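Local coordinates for protein heroin esterase (Rhodococcus sp., PDB 1LZL) that probably hydrolyses the acetyl ester groups of heroin, acting as an acetyl esterase of the alpha/beta hydrolase fold, at residues E190-M200 against W209-W218. Numbering follows the deposited sequence.
Sequences ELDDRLETVSM and WHRPNAILSW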
loop_
_atom_site.group_PDB
_atom_site.type_symbol
_atom_site.label_atom_id
_atom_site.label_comp_id
_atom_site.label_asym_id
_atom_site.label_seq_id
_atom_site.Cartn_x
_atom_site.Cartn_y
_atom_site.Cartn_z
ATOM N N GLU A 190 6.933 -1.273 0.758
ATOM C CA GLU A 190 8.026 -0.973 1.677
ATOM C C GLU A 190 8.009 -2.053 2.750
ATOM O O GLU A 190 7.140 -2.051 3.638
ATOM C CB GLU A 190 7.819 0.421 2.255
ATOM C CG GLU A 190 8.911 0.867 3.220
ATOM C CD GLU A 190 8.700 2.276 3.731
ATOM O OE1 GLU A 190 7.687 2.918 3.427
ATOM O OE2 GLU A 190 9.618 2.716 4.472
ATOM N N LEU A 191 8.968 -3.002 2.649
ATOM C CA LEU A 191 8.863 -4.287 3.369
ATOM C C LEU A 191 10.009 -4.589 4.335
ATOM O O LEU A 191 9.866 -5.398 5.231
ATOM C CB LEU A 191 8.798 -5.442 2.362
ATOM C CG LEU A 191 7.581 -5.474 1.426
ATOM C CD1 LEU A 191 7.847 -6.420 0.259
ATOM C CD2 LEU A 191 6.326 -5.851 2.189
ATOM N N ASP A 192 11.175 -3.953 4.101
ATOM C CA ASP A 192 12.388 -4.399 4.817
ATOM C C ASP A 192 13.142 -3.225 5.406
ATOM O O ASP A 192 13.584 -2.365 4.641
ATOM C CB ASP A 192 13.263 -5.138 3.777
ATOM C CG ASP A 192 14.397 -5.930 4.406
ATOM O OD1 ASP A 192 14.700 -5.616 5.589
ATOM O OD2 ASP A 192 14.987 -6.818 3.764
ATOM N N ASP A 193 13.266 -3.165 6.732
ATOM C CA ASP A 193 13.912 -2.014 7.371
ATOM C C ASP A 193 15.425 -2.084 7.237
ATOM O O ASP A 193 16.074 -1.099 7.588
ATOM C CB ASP A 193 13.546 -1.954 8.860
ATOM C CG ASP A 193 13.992 -3.219 9.560
ATOM O OD1 ASP A 193 13.549 -4.328 9.224
ATOM O OD2 ASP A 193 14.837 -3.064 10.470
ATOM N N ARG A 194 15.957 -3.202 6.786
ATOM C CA ARG A 194 17.422 -3.390 6.896
ATOM C C ARG A 194 18.153 -2.631 5.823
ATOM O O ARG A 194 19.378 -2.393 6.000
ATOM C CB ARG A 194 17.734 -4.882 6.834
ATOM C CG ARG A 194 17.231 -5.582 8.068
ATOM C CD ARG A 194 17.178 -7.072 7.943
ATOM N NE ARG A 194 16.296 -7.538 6.876
ATOM C CZ ARG A 194 16.034 -8.802 6.599
ATOM N NH1 ARG A 194 16.554 -9.811 7.291
ATOM N NH2 ARG A 194 15.204 -9.067 5.594
ATOM N N LEU A 195 17.564 -2.227 4.723
ATOM C CA LEU A 195 18.223 -1.350 3.728
ATOM C C LEU A 195 19.511 -1.960 3.173
ATOM O O LEU A 195 20.479 -1.230 2.940
ATOM C CB LEU A 195 18.423 0.082 4.277
ATOM C CG LEU A 195 17.230 0.664 5.059
ATOM C CD1 LEU A 195 17.468 2.134 5.438
ATOM C CD2 LEU A 195 15.932 0.532 4.283
ATOM N N GLU A 196 19.475 -3.285 2.972
ATOM C CA GLU A 196 20.713 -3.978 2.537
ATOM C C GLU A 196 20.683 -4.506 1.130
ATOM O O GLU A 196 21.696 -5.023 0.634
ATOM C CB GLU A 196 21.010 -5.145 3.491
ATOM C CG GLU A 196 19.985 -6.283 3.601
ATOM C CD GLU A 196 20.181 -7.153 4.828
ATOM O OE1 GLU A 196 21.085 -6.890 5.671
ATOM O OE2 GLU A 196 19.440 -8.153 5.007
ATOM N N THR A 197 19.554 -4.377 0.440
ATOM C CA THR A 197 19.532 -4.763 -0.966
ATOM C C THR A 197 20.374 -3.820 -1.814
ATOM O O THR A 197 20.632 -2.658 -1.474
ATOM C CB THR A 197 18.069 -4.753 -1.476
ATOM O OG1 THR A 197 17.576 -3.421 -1.289
ATOM C CG2 THR A 197 17.212 -5.755 -0.737
ATOM N N VAL A 198 20.743 -4.316 -3.008
ATOM C CA VAL A 198 21.476 -3.419 -3.931
ATOM C C VAL A 198 20.676 -2.182 -4.269
ATOM O O VAL A 198 21.250 -1.052 -4.275
ATOM C CB VAL A 198 21.840 -4.151 -5.235
ATOM C CG1 VAL A 198 22.470 -3.201 -6.248
ATOM C CG2 VAL A 198 22.783 -5.296 -4.896
ATOM N N SER A 199 19.373 -2.271 -4.568
ATOM C CA SER A 199 18.678 -1.022 -4.913
ATOM C C SER A 199 18.698 -0.036 -3.737
ATOM O O SER A 199 18.701 1.166 -3.979
ATOM C CB SER A 199 17.282 -1.321 -5.434
ATOM O OG SER A 199 16.478 -2.068 -4.501
ATOM N N MET A 200 18.653 -0.621 -2.533
ATOM C CA MET A 200 18.606 0.277 -1.360
ATOM C C MET A 200 19.982 0.878 -1.105
ATOM O O MET A 200 20.039 2.019 -0.568
ATOM C CB MET A 200 18.103 -0.478 -0.162
ATOM C CG MET A 200 17.173 0.074 0.847
ATOM S SD MET A 200 16.408 1.651 0.605
ATOM C CE MET A 200 14.676 1.176 0.559
ATOM N N TRP A 209 11.529 8.607 -3.800
ATOM C CA TRP A 209 12.028 7.758 -2.724
ATOM C C TRP A 209 13.486 7.442 -3.023
ATOM O O TRP A 209 13.839 7.313 -4.197
ATOM C CB TRP A 209 11.246 6.464 -2.576
ATOM C CG TRP A 209 11.229 5.895 -1.166
ATOM C CD1 TRP A 209 11.698 4.711 -0.709
ATOM C CD2 TRP A 209 10.665 6.569 -0.014
ATOM N NE1 TRP A 209 11.478 4.568 0.653
ATOM C CE2 TRP A 209 10.852 5.704 1.073
ATOM C CE3 TRP A 209 10.045 7.818 0.110
ATOM C CZ2 TRP A 209 10.411 6.051 2.370
ATOM C CZ3 TRP A 209 9.614 8.157 1.411
ATOM C CH2 TRP A 209 9.803 7.295 2.493
ATOM N N HIS A 210 14.224 7.266 -1.950
ATOM C CA HIS A 210 15.682 7.154 -2.019
ATOM C C HIS A 210 16.142 6.703 -0.657
ATOM O O HIS A 210 15.376 6.730 0.341
ATOM C CB HIS A 210 16.326 8.457 -2.489
ATOM C CG HIS A 210 15.863 9.689 -1.758
ATOM N ND1 HIS A 210 15.268 10.754 -2.404
ATOM C CD2 HIS A 210 15.896 9.979 -0.425
ATOM C CE1 HIS A 210 14.966 11.659 -1.481
ATOM N NE2 HIS A 210 15.349 11.204 -0.302
ATOM N N ARG A 211 17.415 6.321 -0.578
ATOM C CA ARG A 211 17.923 5.777 0.664
ATOM C C ARG A 211 17.785 6.774 1.835
ATOM O O ARG A 211 17.357 6.348 2.923
ATOM C CB ARG A 211 19.359 5.339 0.442
ATOM C CG ARG A 211 19.891 4.590 1.675
ATOM C CD ARG A 211 21.366 4.250 1.430
ATOM N NE ARG A 211 21.872 3.636 2.662
ATOM C CZ ARG A 211 21.701 2.353 2.936
ATOM N NH1 ARG A 211 21.071 1.521 2.111
ATOM N NH2 ARG A 211 22.162 1.832 4.067
ATOM N N PRO A 212 18.089 8.044 1.722
ATOM C CA PRO A 212 17.841 8.957 2.846
ATOM C C PRO A 212 16.404 8.947 3.332
ATOM O O PRO A 212 16.195 8.903 4.574
ATOM C CB PRO A 212 18.244 10.339 2.282
ATOM C CG PRO A 212 19.318 9.977 1.310
ATOM C CD PRO A 212 18.781 8.750 0.604
ATOM N N ASN A 213 15.418 8.991 2.442
ATOM C CA ASN A 213 14.031 8.888 2.930
ATOM C C ASN A 213 13.745 7.546 3.578
ATOM O O ASN A 213 12.972 7.490 4.557
ATOM C CB ASN A 213 13.023 9.162 1.800
ATOM C CG ASN A 213 12.709 10.616 1.586
ATOM O OD1 ASN A 213 13.165 11.468 2.406
ATOM N ND2 ASN A 213 11.930 10.965 0.574
ATOM N N ALA A 214 14.297 6.450 3.036
ATOM C CA ALA A 214 14.068 5.119 3.597
ATOM C C ALA A 214 14.516 5.028 5.043
ATOM O O ALA A 214 13.810 4.534 5.933
ATOM C CB ALA A 214 14.764 4.033 2.736
ATOM N N ILE A 215 15.721 5.593 5.351
ATOM C CA ILE A 215 16.216 5.551 6.721
ATOM C C ILE A 215 15.262 6.272 7.668
ATOM O O ILE A 215 14.929 5.784 8.733
ATOM C CB ILE A 215 17.629 6.193 6.790
ATOM C CG1 ILE A 215 18.661 5.340 6.027
ATOM C CG2 ILE A 215 18.018 6.493 8.226
ATOM C CD1 ILE A 215 19.961 6.090 5.686
ATOM N N LEU A 216 14.856 7.468 7.275
ATOM C CA LEU A 216 13.992 8.311 8.104
ATOM C C LEU A 216 12.629 7.644 8.252
ATOM O O LEU A 216 12.025 7.680 9.360
ATOM C CB LEU A 216 13.814 9.713 7.508
ATOM C CG LEU A 216 14.962 10.716 7.801
ATOM C CD1 LEU A 216 16.253 9.988 8.070
ATOM C CD2 LEU A 216 15.004 11.723 6.684
ATOM N N SER A 217 12.136 7.001 7.217
ATOM C CA SER A 217 10.785 6.390 7.268
ATOM C C SER A 217 10.755 5.281 8.285
ATOM O O SER A 217 9.860 5.221 9.136
ATOM C CB SER A 217 10.470 5.864 5.876
ATOM O OG SER A 217 9.329 5.004 5.793
ATOM N N TRP A 218 11.743 4.378 8.255
ATOM C CA TRP A 218 11.701 3.300 9.249
ATOM C C TRP A 218 11.957 3.799 10.660
ATOM O O TRP A 218 11.429 3.270 11.625
ATOM C CB TRP A 218 12.702 2.209 8.862
ATOM C CG TRP A 218 12.173 1.388 7.694
ATOM C CD1 TRP A 218 12.554 1.476 6.359
ATOM C CD2 TRP A 218 11.184 0.369 7.787
ATOM N NE1 TRP A 218 11.839 0.544 5.602
ATOM C CE2 TRP A 218 10.994 -0.129 6.474
ATOM C CE3 TRP A 218 10.417 -0.170 8.827
ATOM C CZ2 TRP A 218 10.090 -1.139 6.187
ATOM C CZ3 TRP A 218 9.506 -1.195 8.552
ATOM C CH2 TRP A 218 9.349 -1.676 7.233
HETATM O O HOH W 1 11.961 2.524 2.727
HETATM O O HOH W 2 12.416 -0.337 2.852
HETATM O O HOH W 3 21.768 -0.565 5.811
#
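The indole of W218 is sandwiched between D193 and the carboxylate of E190 in this alpha/beta hydrolase, where W218 projects from helix 211-222 onto residues 190-200, which run from the loop after strand 183-187 into helix 198-202. On one face D193 CA makes a CH-pi contact, 3.5 Å from the centroid of the five-membered ring. On the opposite face the carboxylate of E190 stands almost perpendicular to the ring, OE2 lying 3.2 Å above its plane near the rim. The ring N-H points instead to a water, which donates to D192 O. An extended side chain, its CG trans to the main-chain nitrogen (chi1 -179°), lets E190 bring OE2 within 2.7 Å of S217 OG, whose single proton could go to OE2 or to G89 O; a second water links OE2 to W209 NE1. About one turn back along the helix from W218, L195 CD1 presses tightly on I215 CG1 (3.5 Å), while the bent M200 chain rests SD and CE on A214 CB. At the far end R211 NH1 donates to two carbonyls, nearly straight to L195 O (2.9 Å, 171°) and to M200 O from above its carbonyl plane. Further out, the E190 backbone is bonded to S160, probably the nucleophile, and D193 is tied through OD1 to R242 NE and through OD2 to Y226 OH.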